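Local coordinates for plasmin and fibronectin-binding protein A (Streptococcus pneumoniae, PDB 4MR0), which acts as a fibronectin-dependent adhesin and invasin on the pneumococcal surface, binding human fibronectin, plasmin, plasminogen and serum albumin, at residues A[121-124]-A[130-133]; A[188-193]-A[197-202]; A[214-219]-A[244-249]; A[232-237]-A[263-268]; A[310-315]-A[319-324]. One frame throughout, in Å; residues are numbered along the deposited sequence.

Contact 1. Residues A[121-124]-A[130-133]; sequences YGAV and DDRQ
The carboxylate of Asp131 carries Ala123 over one of its faces: Ala123 CA sits 3.5 Å from Asp131 OD1, and Ala123 CB is 3.7 Å from Asp131 OD2. Val124 N comes in on the same side, tilted out of the carboxylate plane toward the two oxygens. This is the turn at the N-terminal end of the beta-helix, where the loop after strand 116-117 folds against the start of helix 132-143, consistent with a pectate lyase-like fold. The hydrogen bond from Val124 N to Asp131 OD1 is 2.9 Å and nearly straight at 172°, although the position of OD1 is less certain than that of its neighbours. OD2 accepts from Gly125 N, so one carboxylate ties down two consecutive peptides of the loop. Asp131 CG lies beside its own backbone N (chi1 -73°), which turns the group to the loop; although Asp131 holds the N-cap position of helix 132-143, it makes no capping bond. Ala123 also packs on Ala134 of that helix and on Tyr158. Asp130 forms an Asx turn at the helix start, its OD1 accepting from Arg132 N at 3.3 Å, from above the carboxylate plane.

Contact 2. Residues A[188-193]-A[197-202]; sequences NHPSIV and GLFTDD. With MN (manganese (II) ion), chain F.
A six-coordinate manganese ion is held from both segments, by His189 NE2 at 2.3 Å and by the backbone carbonyl of Thr200, whose O is 2.2 Å from the metal. Glu162 and waters 3, 4 and 5 complete this site on the flank of the beta-helix, with water 5 on the side of the ion opposite the histidine. His189 ND1 donates to Pro190 O (2.7 Å, N-H...O angle 157°); the acceptor lies in the imidazole plane and is met on a lone pair, so the bond fixes the rotation of the ring and leaves NE2 to the metal. With CG anti to the backbone N (chi1 -172°), the imidazole reaches across to segment 197-202. There the edge of Phe199 meets its face in a T-shaped pair, CE1 over the imidazole, ring centroids 5.1 Å apart and planes at 84°. Pro190 lies over a face of the Phe199 ring, its CG 4.0 Å from the centroid in a CH-pi contact, while Pro190 CD reaches Phe199 CZ at 3.5 Å. Two of the metal-bound waters also donate to the loop, water 3 to Phe199 O and water 4 to Asp201 OD2. Water 2 joins Asn188 O to Asp202 N, Asp202 OD1 accepts from Gln205 NE2, and water 1 bridges the side chains, donating to Asn188 OD1 and, at 2.6 Å, to Asp202 OD2.

Contact 3. Residues A[214-219]-A[244-249]; sequences ISYSGG and GAFAIG
Within the hydrophobic interior of the right-handed parallel beta-helix, strands 211-217 and 243-252 send one aromatic ring each toward the other. The backbones do not pair at this point: Tyr216 and Phe246 have their CA atoms 10.5 Å apart, and Tyr216 hydrogen-bonds instead with Thr255 of the neighbouring coil. The gap is bridged by the rings alone. Phe246 points its CZ at the middle of the Tyr216 face, 3.5 Å above that plane, with Phe246 CZ to Tyr216 CG the shortest approach at 3.6 Å. The planes stand at 85° and the centroids are 5.0 Å apart, a T-shaped stack in which phenylalanine gives the edge and tyrosine the face. CG anti to the backbone N (chi1 -173°) carries the Tyr216 ring out toward strand 243-252. The chain turns a corner at Ala245, and just beyond it Phe246 directs its ring toward Tyr216. Phe194 joins the cluster, edge-to-face with Tyr216 and meeting the Phe246 ring as well, and Ile221 packs on both partners. No hydrogen bond links the segments. Cohesion here probably comes from dispersion and from the attraction between the slightly positive C-H edge of Phe246 and the electron-rich face of Tyr216.

Contact 4. Residues A[232-237]-A[263-268]; sequences TKAKNL and DSYQGH
Tyr265 lies with its ring clasped between two aliphatic groups. Ala234 CB comes over one face, offset toward the rim on the CG-CD1 side, 3.9 Å from the ring centroid and 15° off the normal, a CH-pi contact. Gln266 CG of the tyrosine's own segment covers the opposite face, over its centre. CG of Tyr265 is anti to the backbone N (chi1 177°), which extends the ring along the loop 232-237, its CE1 3.6 Å from Ala234 N and its hydroxyl 3.6 Å from Lys233 CA. Lys233 leaves the backbone pointing away, but its chain bends at chi2 (-71°) and passes slantwise by the phenol, CD 4.0 Å from Tyr265 OH. The amine does not touch the hydroxyl; water 6 joins them, accepting from Lys233 NZ at 3.2 Å and lying 2.6 Å from Tyr265 OH in the plane of the ring. Thus the apolar part of the tyrosine is gripped over both faces, and its polar tip is met by solvent. Ser243, on the strand after the loop, accepts from Tyr265 N through its OG. The arrangement is that of a parallel beta-helix in which a long inter-strand loop folds back over the end of a strand in the next coil, here strand 260-265 of the first PbH1 repeat.

Contact 5. Residues A[310-315]-A[319-324]; sequences LTRKGF and LNDDGK. With MN (manganese (II) ion), chain G.
Arg312 N donates to Asp321 OD1 over 2.8 Å in an almost straight bond (177°), reaching the oxygen on its anti side and 32° out of the carboxylate plane. Water 8 donates to the same oxygen and accepts from Lys313 N, so OD1 serves Arg312 N directly and Lys313 N through the water. Leu310 N gives a second firm bond to Lys324 O, 2.7 Å; the return bond, Gly323 N to Leu310 O, is weak. Water 7 donates to Leu310 O. Between these ties Thr311 OG1 accepts from Gly314 N at 3.2 Å in an ST motif, shaping the turn that presents Gly314 O to manganese at 2.2 Å, beside Gln271, Gln306 and Glu308. Packing spreads from this polar core. The Arg312 chain runs alongside Leu319 and, bent at chi3 (68°), lays its guanidinium flat under Leu319 CD2, which sits 3.8 Å from Arg312 CZ over the centre of the group. Leu310 CD2 presses on Asn320 CB at 3.5 Å. The whole excursion leaves strand 306-308 and returns at strand 329-337, lying against the beta-helix wall: Leu310 packs on Asn250 of strand 243-252 and Ala273 of strand 270-273, and Phe315 on Ala247 and Ala273.

The five contacts occupy the N-terminal part of the beta-helix. Contact 1 lies at the terminal end, its centre about 33 Å from that of the chain, and comes within about 7 Å (nearest atoms) of contact 2. Contacts 2 and 3 meet along neighbouring strands, with Ser191 O 2.9 Å from Gly244 N, a probable hydrogen bond. Contact 4 touches contact 2 where Leu237 CD1 packs 4.0 Å from Ser191 OG. Phe315 of contact 5 packs on strand 243-252 of contact 3, its CZ 3.8 Å from Gly249 N. Contacts 2 and 5, whose centres are about 15 Å apart, each supply ligands to a different manganese ion, while the side chain of Tyr265 in contact 4 is about 8 Å from a further manganese ion.

Contact 1. Residues A[121-124]-A[130-133]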
# COMPACT_ATOMS: atom_id res chain seq x y z
N TYR A 121 12.55 -11.78 31.70
CA TYR A 121 13.11 -12.99 31.11
C TYR A 121 14.53 -12.86 30.59
O TYR A 121 14.99 -13.71 29.82
CB TYR A 121 12.18 -13.50 30.01
CG TYR A 121 10.76 -13.68 30.51
CD1 TYR A 121 9.89 -12.60 30.61
CD2 TYR A 121 10.30 -14.94 30.92
CE1 TYR A 121 8.60 -12.75 31.10
CE2 TYR A 121 9.01 -15.10 31.42
CZ TYR A 121 8.17 -14.00 31.51
OH TYR A 121 6.89 -14.14 32.00
N GLY A 122 15.23 -11.81 31.01
CA GLY A 122 16.61 -11.65 30.59
C GLY A 122 16.89 -10.64 29.50
O GLY A 122 18.05 -10.48 29.10
N ALA A 123 15.87 -9.96 29.00
CA ALA A 123 16.08 -8.96 27.96
C ALA A 123 16.96 -7.88 28.59
O ALA A 123 16.67 -7.42 29.69
CB ALA A 123 14.76 -8.37 27.51
N VAL A 124 18.02 -7.47 27.89
CA VAL A 124 18.91 -6.44 28.41
C VAL A 124 18.53 -5.06 27.89
O VAL A 124 18.62 -4.07 28.61
CB VAL A 124 20.38 -6.75 28.04
CG1 VAL A 124 21.30 -5.66 28.60
CG2 VAL A 124 20.77 -8.12 28.59
N ASP A 130 21.56 -10.24 22.47
CA ASP A 130 20.44 -10.73 21.66
C ASP A 130 19.26 -11.00 22.58
O ASP A 130 19.26 -11.98 23.33
CB ASP A 130 20.85 -12.01 20.91
CG ASP A 130 19.72 -12.60 20.10
OD1 ASP A 130 18.78 -11.86 19.76
OD2 ASP A 130 19.78 -13.81 19.80
N ASP A 131 18.26 -10.13 22.54
CA ASP A 131 17.09 -10.28 23.40
C ASP A 131 15.94 -11.11 22.83
O ASP A 131 14.88 -11.18 23.44
CB ASP A 131 16.53 -8.90 23.77
CG ASP A 131 17.41 -8.17 24.76
OD1 ASP A 131 18.34 -8.79 25.30
OD2 ASP A 131 17.16 -6.97 25.00
N ARG A 132 16.15 -11.75 21.68
CA ARG A 132 15.09 -12.55 21.09
C ARG A 132 14.50 -13.61 22.02
O ARG A 132 13.29 -13.64 22.25
CB ARG A 132 15.57 -13.24 19.81
CG ARG A 132 14.45 -14.01 19.10
CD ARG A 132 14.99 -15.09 18.18
NE ARG A 132 15.77 -16.09 18.91
CZ ARG A 132 15.24 -16.99 19.74
NH1 ARG A 132 13.94 -17.03 19.95
NH2 ARG A 132 16.04 -17.85 20.38
N GLN A 133 15.35 -14.49 22.56
CA GLN A 133 14.84 -15.55 23.43
C GLN A 133 14.05 -15.02 24.63
O GLN A 133 13.05 -15.61 25.02
CB GLN A 133 15.97 -16.44 23.92
CG GLN A 133 15.48 -17.74 24.57
CD GLN A 133 14.65 -18.59 23.62
OE1 GLN A 133 13.45 -18.79 23.83
NE2 GLN A 133 15.29 -19.09 22.57

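Contact 2. Residues A[188-193]-A[197-202]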
# COMPACT_ATOMS: atom_id res chain seq x y z
N ASN A 188 19.86 -16.47 2.46
CA ASN A 188 18.74 -17.23 1.92
C ASN A 188 17.64 -17.37 2.97
O ASN A 188 16.99 -18.41 3.08
CB ASN A 188 19.23 -18.63 1.52
CG ASN A 188 18.22 -19.40 0.68
OD1 ASN A 188 18.13 -20.63 0.76
ND2 ASN A 188 17.47 -18.68 -0.15
N HIS A 189 17.44 -16.30 3.74
CA HIS A 189 16.48 -16.32 4.84
C HIS A 189 15.81 -14.95 5.00
O HIS A 189 16.44 -13.91 4.78
CB HIS A 189 17.27 -16.70 6.10
CG HIS A 189 16.44 -16.97 7.32
ND1 HIS A 189 15.75 -15.98 7.99
CD2 HIS A 189 16.27 -18.11 8.04
CE1 HIS A 189 15.20 -16.50 9.08
NE2 HIS A 189 15.51 -17.78 9.13
N PRO A 190 14.52 -14.92 5.36
CA PRO A 190 13.86 -13.63 5.52
C PRO A 190 14.43 -12.83 6.70
O PRO A 190 14.99 -13.39 7.64
CB PRO A 190 12.39 -14.00 5.71
CG PRO A 190 12.45 -15.37 6.31
CD PRO A 190 13.56 -16.03 5.53
N SER A 191 14.29 -11.51 6.63
CA SER A 191 14.76 -10.63 7.69
C SER A 191 13.55 -9.80 8.11
O SER A 191 13.50 -8.59 7.90
CB SER A 191 15.89 -9.73 7.18
OG SER A 191 16.42 -8.93 8.22
N ILE A 192 12.57 -10.49 8.67
CA ILE A 192 11.32 -9.88 9.14
C ILE A 192 11.27 -10.18 10.63
O ILE A 192 11.37 -11.33 11.04
CB ILE A 192 10.12 -10.51 8.41
CG1 ILE A 192 10.28 -10.28 6.90
CG2 ILE A 192 8.81 -9.93 8.94
CD1 ILE A 192 9.23 -10.99 6.03
N VAL A 193 11.11 -9.13 11.43
CA VAL A 193 11.11 -9.25 12.89
C VAL A 193 10.02 -10.09 13.57
O VAL A 193 10.33 -10.92 14.43
CB VAL A 193 11.10 -7.84 13.54
CG1 VAL A 193 11.26 -7.96 15.05
CG2 VAL A 193 12.23 -7.00 12.96
N GLY A 197 3.37 -17.15 12.62
CA GLY A 197 3.49 -18.58 12.39
C GLY A 197 4.96 -18.94 12.42
O GLY A 197 5.81 -18.06 12.26
N LEU A 198 5.27 -20.21 12.60
CA LEU A 198 6.67 -20.64 12.67
C LEU A 198 7.42 -20.64 11.35
O LEU A 198 6.85 -20.87 10.28
CB LEU A 198 6.75 -22.04 13.28
CG LEU A 198 6.30 -22.19 14.74
CD1 LEU A 198 6.50 -23.64 15.18
CD2 LEU A 198 7.10 -21.25 15.63
N PHE A 199 8.71 -20.37 11.44
CA PHE A 199 9.60 -20.38 10.29
C PHE A 199 10.99 -20.75 10.82
O PHE A 199 11.42 -20.24 11.85
CB PHE A 199 9.66 -19.02 9.59
CG PHE A 199 10.50 -19.02 8.34
CD1 PHE A 199 11.89 -18.92 8.41
CD2 PHE A 199 9.90 -19.21 7.09
CE1 PHE A 199 12.67 -19.01 7.27
CE2 PHE A 199 10.68 -19.30 5.94
CZ PHE A 199 12.07 -19.20 6.02
N THR A 200 11.66 -21.66 10.12
CA THR A 200 13.00 -22.09 10.51
C THR A 200 13.96 -21.77 9.37
O THR A 200 14.73 -20.82 9.43
CB THR A 200 13.03 -23.61 10.80
OG1 THR A 200 12.41 -24.32 9.73
CG2 THR A 200 12.29 -23.91 12.09
N ASP A 201 13.91 -22.58 8.32
CA ASP A 201 14.77 -22.37 7.16
C ASP A 201 13.98 -22.66 5.89
O ASP A 201 12.95 -23.35 5.94
CB ASP A 201 16.00 -23.27 7.21
CG ASP A 201 16.78 -23.12 8.51
OD1 ASP A 201 16.45 -23.82 9.49
OD2 ASP A 201 17.70 -22.27 8.56
N ASP A 202 14.44 -22.13 4.77
CA ASP A 202 13.75 -22.36 3.51
C ASP A 202 13.83 -23.86 3.20
O ASP A 202 14.88 -24.48 3.37
CB ASP A 202 14.40 -21.53 2.40
CG ASP A 202 13.63 -21.60 1.10
OD1 ASP A 202 12.38 -21.68 1.15
OD2 ASP A 202 14.27 -21.55 0.02
MN MN F . 15.56 -19.33 10.87
O HOH W 1 16.51 -22.69 -0.60
O HOH W 2 16.78 -20.45 4.80
O HOH W 3 13.49 -18.60 11.79
O HOH W 4 17.76 -20.08 10.31
O HOH W 5 15.38 -20.87 12.52

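Contact 3. Residues A[214-219]-A[244-249]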
# COMPACT_ATOMS: atom_id res chain seq x y z
N ILE A 214 -4.39 -10.55 18.56
CA ILE A 214 -3.01 -10.14 18.78
C ILE A 214 -2.93 -8.62 18.61
O ILE A 214 -3.48 -8.07 17.66
CB ILE A 214 -2.06 -10.79 17.74
CG1 ILE A 214 -2.12 -12.32 17.87
CG2 ILE A 214 -0.64 -10.31 17.95
CD1 ILE A 214 -1.44 -13.06 16.73
N SER A 215 -2.26 -7.95 19.54
CA SER A 215 -2.12 -6.50 19.43
C SER A 215 -0.68 -6.11 19.71
O SER A 215 0.03 -6.77 20.47
CB SER A 215 -3.08 -5.77 20.39
OG SER A 215 -2.79 -6.06 21.75
N TYR A 216 -0.24 -5.05 19.04
CA TYR A 216 1.11 -4.52 19.17
C TYR A 216 0.99 -3.00 19.16
O TYR A 216 0.46 -2.43 18.21
CB TYR A 216 1.96 -5.01 17.99
CG TYR A 216 3.43 -4.68 18.09
CD1 TYR A 216 3.89 -3.38 17.85
CD2 TYR A 216 4.36 -5.67 18.41
CE1 TYR A 216 5.25 -3.08 17.93
CE2 TYR A 216 5.72 -5.37 18.49
CZ TYR A 216 6.16 -4.08 18.25
OH TYR A 216 7.50 -3.78 18.34
N SER A 217 1.49 -2.34 20.20
CA SER A 217 1.37 -0.89 20.27
C SER A 217 2.59 -0.18 20.84
O SER A 217 3.20 -0.66 21.80
CB SER A 217 0.16 -0.50 21.13
OG SER A 217 -0.91 -1.41 20.97
N GLY A 218 2.93 0.95 20.24
CA GLY A 218 4.04 1.75 20.73
C GLY A 218 5.45 1.45 20.27
O GLY A 218 5.73 0.42 19.65
N GLY A 219 6.35 2.38 20.57
CA GLY A 219 7.74 2.23 20.22
C GLY A 219 8.13 2.38 18.76
O GLY A 219 7.39 2.92 17.93
N GLY A 244 11.82 -6.43 6.84
CA GLY A 244 10.47 -5.98 7.14
C GLY A 244 10.21 -6.11 8.63
O GLY A 244 11.09 -6.55 9.38
N ALA A 245 9.00 -5.76 9.07
CA ALA A 245 8.68 -5.84 10.50
C ALA A 245 7.67 -6.93 10.86
O ALA A 245 7.86 -7.65 11.84
CB ALA A 245 8.15 -4.49 11.00
N PHE A 246 6.60 -7.03 10.07
CA PHE A 246 5.55 -8.01 10.34
C PHE A 246 5.15 -8.88 9.16
O PHE A 246 5.03 -8.40 8.04
CB PHE A 246 4.28 -7.28 10.82
CG PHE A 246 4.38 -6.69 12.20
CD1 PHE A 246 4.11 -7.47 13.32
CD2 PHE A 246 4.70 -5.35 12.37
CE1 PHE A 246 4.15 -6.91 14.60
CE2 PHE A 246 4.75 -4.78 13.64
CZ PHE A 246 4.47 -5.56 14.76
N ALA A 247 4.94 -10.17 9.43
CA ALA A 247 4.46 -11.11 8.43
C ALA A 247 3.25 -11.72 9.13
O ALA A 247 3.36 -12.62 9.96
CB ALA A 247 5.50 -12.19 8.14
N ILE A 248 2.08 -11.18 8.81
CA ILE A 248 0.81 -11.60 9.39
C ILE A 248 0.08 -12.52 8.42
O ILE A 248 -0.41 -12.08 7.39
CB ILE A 248 -0.06 -10.37 9.70
CG1 ILE A 248 0.71 -9.43 10.65
CG2 ILE A 248 -1.38 -10.78 10.32
CD1 ILE A 248 0.10 -8.06 10.76
N GLY A 249 0.01 -13.81 8.75
CA GLY A 249 -0.66 -14.74 7.87
C GLY A 249 -1.66 -15.63 8.57
O GLY A 249 -1.41 -16.11 9.68

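Contact 4. Residues A[232-237]-A[263-268]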
# COMPACT_ATOMS: atom_id res chain seq x y z
N THR A 232 25.05 -0.76 -2.17
CA THR A 232 24.79 -2.04 -2.82
C THR A 232 24.17 -3.07 -1.87
O THR A 232 23.62 -4.08 -2.31
CB THR A 232 26.10 -2.64 -3.38
OG1 THR A 232 26.98 -2.93 -2.29
CG2 THR A 232 26.78 -1.66 -4.33
N LYS A 233 24.27 -2.81 -0.57
CA LYS A 233 23.74 -3.73 0.44
C LYS A 233 23.32 -2.99 1.70
O LYS A 233 23.67 -1.83 1.90
CB LYS A 233 24.80 -4.76 0.83
CG LYS A 233 25.24 -5.70 -0.27
CD LYS A 233 24.14 -6.68 -0.62
CE LYS A 233 24.61 -7.69 -1.66
NZ LYS A 233 23.55 -8.68 -1.96
N ALA A 234 22.57 -3.68 2.55
CA ALA A 234 22.16 -3.10 3.82
C ALA A 234 23.44 -3.08 4.64
O ALA A 234 24.08 -4.12 4.83
CB ALA A 234 21.11 -3.98 4.49
N LYS A 235 23.82 -1.90 5.10
CA LYS A 235 25.03 -1.72 5.89
C LYS A 235 25.21 -2.66 7.08
O LYS A 235 26.28 -3.25 7.24
CB LYS A 235 25.11 -0.27 6.36
CG LYS A 235 26.28 0.03 7.28
CD LYS A 235 26.29 1.50 7.65
CE LYS A 235 27.41 1.81 8.62
NZ LYS A 235 27.47 3.27 8.93
N ASN A 236 24.19 -2.79 7.92
CA ASN A 236 24.29 -3.63 9.11
C ASN A 236 23.79 -5.07 8.97
O ASN A 236 23.92 -5.86 9.90
CB ASN A 236 23.56 -2.98 10.28
CG ASN A 236 24.12 -1.61 10.64
OD1 ASN A 236 25.33 -1.41 10.64
ND2 ASN A 236 23.24 -0.67 10.95
N LEU A 237 23.22 -5.40 7.82
CA LEU A 237 22.71 -6.75 7.56
C LEU A 237 23.12 -7.09 6.13
O LEU A 237 22.28 -7.21 5.24
CB LEU A 237 21.18 -6.76 7.71
CG LEU A 237 20.64 -6.27 9.05
CD1 LEU A 237 19.13 -6.04 8.97
CD2 LEU A 237 20.98 -7.27 10.14
N ASP A 263 13.47 2.44 8.04
CA ASP A 263 14.41 1.86 7.10
C ASP A 263 14.30 0.41 6.66
O ASP A 263 15.13 -0.43 7.01
CB ASP A 263 15.82 2.11 7.65
CG ASP A 263 16.03 3.55 8.06
OD1 ASP A 263 15.77 4.44 7.22
OD2 ASP A 263 16.43 3.80 9.22
N SER A 264 13.27 0.13 5.88
CA SER A 264 13.07 -1.20 5.34
C SER A 264 14.10 -1.38 4.23
O SER A 264 14.34 -0.46 3.46
CB SER A 264 11.65 -1.30 4.75
OG SER A 264 11.50 -2.47 3.98
N TYR A 265 14.74 -2.55 4.16
CA TYR A 265 15.70 -2.79 3.09
C TYR A 265 14.90 -3.38 1.94
O TYR A 265 14.58 -4.58 1.95
CB TYR A 265 16.78 -3.79 3.52
CG TYR A 265 17.77 -4.12 2.42
CD1 TYR A 265 18.52 -3.11 1.80
CD2 TYR A 265 17.97 -5.44 2.00
CE1 TYR A 265 19.44 -3.41 0.79
CE2 TYR A 265 18.89 -5.74 0.99
CZ TYR A 265 19.62 -4.72 0.40
OH TYR A 265 20.53 -5.00 -0.60
N GLN A 266 14.58 -2.54 0.95
CA GLN A 266 13.80 -2.92 -0.22
C GLN A 266 12.78 -4.01 0.11
O GLN A 266 12.73 -5.04 -0.55
CB GLN A 266 14.72 -3.38 -1.36
CG GLN A 266 15.61 -4.57 -1.05
CD GLN A 266 16.53 -4.91 -2.21
OE1 GLN A 266 17.29 -5.88 -2.16
NE2 GLN A 266 16.47 -4.11 -3.27
N GLY A 267 11.96 -3.77 1.12
CA GLY A 267 10.98 -4.77 1.50
C GLY A 267 9.64 -4.24 1.98
O GLY A 267 9.34 -3.05 1.85
N HIS A 268 8.84 -5.15 2.52
CA HIS A 268 7.52 -4.83 3.04
C HIS A 268 7.61 -4.66 4.55
O HIS A 268 8.04 -5.58 5.24
CB HIS A 268 6.55 -5.99 2.77
CG HIS A 268 6.51 -6.43 1.34
ND1 HIS A 268 6.02 -5.63 0.33
CD2 HIS A 268 6.86 -7.60 0.76
CE1 HIS A 268 6.06 -6.30 -0.81
NE2 HIS A 268 6.57 -7.49 -0.58
O HOH W 6 20.61 -7.43 -1.43

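Contact 5. Residues A[310-315]-A[319-324]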
# COMPACT_ATOMS: atom_id res chain seq x y z
N LEU A 310 -3.40 -15.46 0.61
CA LEU A 310 -2.35 -16.32 1.15
C LEU A 310 -1.89 -17.43 0.20
O LEU A 310 -2.55 -18.46 0.05
CB LEU A 310 -2.83 -16.92 2.48
CG LEU A 310 -1.86 -17.72 3.35
CD1 LEU A 310 -0.64 -16.89 3.71
CD2 LEU A 310 -2.60 -18.15 4.63
N THR A 311 -0.75 -17.19 -0.45
CA THR A 311 -0.15 -18.15 -1.38
C THR A 311 1.34 -18.22 -1.07
O THR A 311 1.90 -17.31 -0.46
CB THR A 311 -0.31 -17.72 -2.86
OG1 THR A 311 0.48 -16.56 -3.13
CG2 THR A 311 -1.77 -17.42 -3.18
N ARG A 312 2.00 -19.29 -1.49
CA ARG A 312 3.42 -19.43 -1.23
C ARG A 312 4.22 -18.40 -2.02
O ARG A 312 5.26 -17.92 -1.57
CB ARG A 312 3.87 -20.86 -1.55
CG ARG A 312 3.23 -21.89 -0.62
CD ARG A 312 3.58 -23.33 -0.99
NE ARG A 312 4.99 -23.64 -0.76
CZ ARG A 312 5.52 -24.84 -0.95
NH1 ARG A 312 4.75 -25.85 -1.36
NH2 ARG A 312 6.81 -25.05 -0.73
N LYS A 313 3.71 -18.04 -3.20
CA LYS A 313 4.36 -17.05 -4.05
C LYS A 313 4.45 -15.69 -3.34
O LYS A 313 5.50 -15.05 -3.32
CB LYS A 313 3.59 -16.91 -5.36
CG LYS A 313 4.12 -15.83 -6.30
CD LYS A 313 5.48 -16.20 -6.87
CE LYS A 313 6.07 -15.06 -7.69
NZ LYS A 313 5.15 -14.60 -8.78
N GLY A 314 3.33 -15.24 -2.77
CA GLY A 314 3.33 -13.96 -2.08
C GLY A 314 3.65 -14.05 -0.59
O GLY A 314 3.93 -13.04 0.04
N PHE A 315 3.61 -15.25 -0.03
CA PHE A 315 3.88 -15.42 1.40
C PHE A 315 4.69 -16.70 1.56
O PHE A 315 4.19 -17.72 2.05
CB PHE A 315 2.54 -15.51 2.16
CG PHE A 315 2.62 -15.11 3.60
CD1 PHE A 315 2.69 -13.76 3.96
CD2 PHE A 315 2.64 -16.07 4.60
CE1 PHE A 315 2.77 -13.39 5.30
CE2 PHE A 315 2.72 -15.71 5.94
CZ PHE A 315 2.80 -14.36 6.29
N LEU A 319 3.50 -22.83 4.27
CA LEU A 319 3.06 -23.74 3.22
C LEU A 319 1.67 -23.42 2.68
O LEU A 319 1.31 -23.91 1.60
CB LEU A 319 3.07 -25.18 3.72
CG LEU A 319 4.43 -25.83 3.96
CD1 LEU A 319 4.20 -27.24 4.49
CD2 LEU A 319 5.24 -25.86 2.66
N ASN A 320 0.89 -22.62 3.41
CA ASN A 320 -0.46 -22.27 2.98
C ASN A 320 -0.44 -21.81 1.53
O ASN A 320 0.25 -20.85 1.19
CB ASN A 320 -1.04 -21.16 3.87
CG ASN A 320 -1.07 -21.55 5.33
OD1 ASN A 320 -2.11 -21.48 5.99
ND2 ASN A 320 0.07 -21.97 5.86
N ASP A 321 -1.22 -22.47 0.67
CA ASP A 321 -1.21 -22.12 -0.74
C ASP A 321 -2.58 -22.18 -1.42
O ASP A 321 -2.65 -22.40 -2.63
CB ASP A 321 -0.22 -23.06 -1.45
CG ASP A 321 0.30 -22.50 -2.76
OD1 ASP A 321 0.53 -21.28 -2.86
OD2 ASP A 321 0.49 -23.31 -3.69
N ASP A 322 -3.67 -21.99 -0.68
CA ASP A 322 -4.98 -22.04 -1.33
C ASP A 322 -5.61 -20.69 -1.67
O ASP A 322 -6.79 -20.62 -1.99
CB ASP A 322 -5.97 -22.89 -0.53
CG ASP A 322 -6.05 -22.50 0.93
OD1 ASP A 322 -6.05 -21.29 1.23
OD2 ASP A 322 -6.15 -23.42 1.77
N GLY A 323 -4.81 -19.63 -1.60
CA GLY A 323 -5.30 -18.30 -1.94
C GLY A 323 -6.33 -17.64 -1.03
O GLY A 323 -7.12 -16.82 -1.50
N LYS A 324 -6.31 -17.98 0.25
CA LYS A 324 -7.24 -17.39 1.22
C LYS A 324 -7.12 -15.86 1.17
O LYS A 324 -6.02 -15.32 1.19
CB LYS A 324 -6.90 -17.91 2.62
CG LYS A 324 -7.89 -17.53 3.70
CD LYS A 324 -7.45 -18.11 5.04
CE LYS A 324 -8.46 -17.80 6.13
NZ LYS A 324 -8.63 -16.34 6.30
MN MN G . 3.83 -10.87 0.25
O HOH W 7 -4.09 -19.90 1.69
O HOH W 8 1.78 -19.89 -4.74
O HOH W 9 1.99 -19.26 2.60